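Local structure of putative surface-anchored fimbrial subunit (Corynebacterium diphtheriae, 3HR6) at residues A322-T327 / A398-Y403. The protein forms the shaft of a cell-wall-anchored pilus as its major pilin, built of tandem Ig-like modules and probably serving in adhesion. Sequence-based numbering, arbitrary orientation.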
loop_
_atom_site.group_PDB
_atom_site.type_symbol
_atom_site.label_atom_id
_atom_site.label_comp_id
_atom_site.label_asym_id
_atom_site.label_seq_id
_atom_site.Cartn_x
_atom_site.Cartn_y
_atom_site.Cartn_z
ATOM N N ALA A 322 0.958 44.522 20.774
ATOM C CA ALA A 322 0.914 45.111 19.451
ATOM C C ALA A 322 2.226 45.721 18.976
ATOM O O ALA A 322 2.462 45.772 17.782
ATOM C CB ALA A 322 -0.238 46.144 19.382
ATOM N N ASP A 323 3.106 46.159 19.868
ATOM C CA ASP A 323 4.326 46.815 19.364
ATOM C C ASP A 323 5.634 46.052 19.581
ATOM O O ASP A 323 6.714 46.657 19.523
ATOM C CB ASP A 323 4.413 48.261 19.856
ATOM C CG ASP A 323 4.768 48.386 21.349
ATOM O OD1 ASP A 323 4.653 47.400 22.102
ATOM O OD2 ASP A 323 5.156 49.497 21.786
ATOM N N ARG A 324 5.549 44.731 19.791
ATOM C CA ARG A 324 6.746 43.926 20.045
ATOM C C ARG A 324 6.663 42.605 19.329
ATOM O O ARG A 324 5.726 41.834 19.547
ATOM C CB ARG A 324 6.934 43.694 21.537
ATOM C CG ARG A 324 7.109 44.964 22.331
ATOM C CD ARG A 324 7.368 44.726 23.798
ATOM N NE ARG A 324 6.187 44.208 24.498
ATOM C CZ ARG A 324 5.959 44.291 25.814
ATOM N NH1 ARG A 324 6.819 44.872 26.630
ATOM N NH2 ARG A 324 4.867 43.760 26.331
ATOM N N THR A 325 7.637 42.346 18.454
ATOM C CA THR A 325 7.723 41.058 17.809
ATOM C C THR A 325 9.181 40.662 17.612
ATOM O O THR A 325 10.083 41.508 17.594
ATOM C CB THR A 325 6.915 41.016 16.489
ATOM O OG1 THR A 325 6.923 39.690 15.971
ATOM C CG2 THR A 325 7.485 41.954 15.444
ATOM N N ALA A 326 9.412 39.355 17.542
ATOM C CA ALA A 326 10.722 38.819 17.275
ATOM C C ALA A 326 10.602 37.859 16.101
ATOM O O ALA A 326 9.507 37.340 15.817
ATOM C CB ALA A 326 11.296 38.111 18.500
ATOM N N THR A 327 11.729 37.625 15.436
ATOM C CA THR A 327 11.827 36.766 14.274
ATOM C C THR A 327 12.902 35.706 14.547
ATOM O O THR A 327 13.954 36.001 15.120
ATOM C CB THR A 327 12.169 37.590 13.006
ATOM O OG1 THR A 327 11.172 38.616 12.792
ATOM C CG2 THR A 327 12.340 36.679 11.749
ATOM N N ALA A 398 15.691 38.995 14.700
ATOM C CA ALA A 398 15.187 40.319 14.990
ATOM C C ALA A 398 14.400 40.264 16.287
ATOM O O ALA A 398 13.905 39.200 16.697
ATOM C CB ALA A 398 14.343 40.841 13.835
ATOM N N THR A 399 14.352 41.406 16.952
ATOM C CA THR A 399 13.576 41.538 18.158
ATOM C C THR A 399 12.921 42.917 18.221
ATOM O O THR A 399 12.880 43.627 17.226
ATOM C CB THR A 399 14.473 41.239 19.347
ATOM O OG1 THR A 399 13.682 41.095 20.532
ATOM C CG2 THR A 399 15.541 42.344 19.502
ATOM N N ALA A 400 12.360 43.264 19.369
ATOM C CA ALA A 400 11.620 44.505 19.512
ATOM C C ALA A 400 12.579 45.664 19.769
ATOM O O ALA A 400 13.724 45.442 20.145
ATOM C CB ALA A 400 10.618 44.376 20.630
ATOM N N SER A 401 12.094 46.890 19.564
ATOM C CA SER A 401 12.860 48.123 19.865
ATOM C C SER A 401 13.409 48.106 21.280
ATOM O O SER A 401 12.642 47.992 22.240
ATOM C CB SER A 401 11.963 49.360 19.738
ATOM O OG SER A 401 11.869 49.750 18.385
ATOM N N GLY A 402 14.723 48.278 21.420
ATOM C CA GLY A 402 15.326 48.404 22.739
ATOM C C GLY A 402 15.595 47.122 23.506
ATOM O O GLY A 402 16.031 47.169 24.664
ATOM N N TYR A 403 15.357 45.980 22.853
ATOM C CA TYR A 403 15.658 44.663 23.394
ATOM C C TYR A 403 16.964 44.145 22.796
ATOM O O TYR A 403 17.363 44.577 21.713
ATOM C CB TYR A 403 14.504 43.676 23.099
ATOM C CG TYR A 403 13.352 43.934 24.038
ATOM C CD1 TYR A 403 13.249 43.246 25.232
ATOM C CD2 TYR A 403 12.436 44.915 23.768
ATOM C CE1 TYR A 403 12.223 43.529 26.146
ATOM C CE2 TYR A 403 11.405 45.202 24.662
ATOM C CZ TYR A 403 11.311 44.509 25.850
ATOM O OH TYR A 403 10.266 44.797 26.725
HETATM O O HOH W 1 9.568 47.183 18.081
HETATM O O HOH W 2 8.970 46.846 26.595
#
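Ala398 and Thr327 form an antiparallel hydrogen-bonded pair: Thr327 N donates to Ala398 O at 3.0 Å, while the return bond from Ala398 N to Thr327 O is weak. Both side chains lie on one face of the sheet, the small Ala398 CB 4.0 Å from CB of Thr327, whose β-branched form suits an extended strand. At Thr399 the contact is mostly backbone: its CA-H faces Thr325 O (CA to O 3.5 Å), and Ala326 CB packs against its CA, while the Thr399 side chain turns away. Here the start of strand 327-333 meets the end of strand 391-398, neighbours in an antiparallel sheet of the last Ig-like module, which holds the Cys333-Cys393 disulfide. Ala400, compact enough to lie against the aliphatic part of Arg324 (CB to CB 3.9 Å), starts a type II turn closed by Tyr403 N to Ala400 O. Within it, Ser401 N reaches Asp323 O through a water, and Gly402 accepts the positive phi (81°). The Tyr403 ring stands at 75° to the Arg324 guanidinium; a second water, at the edge of both, accepts from Arg324 NH1, its link to Tyr403 OH doubtfully short. A bend at chi3 (-70°) turns the guanidinium so that NH2 and NE donate to the carbonyls of Thr319 and Pro320.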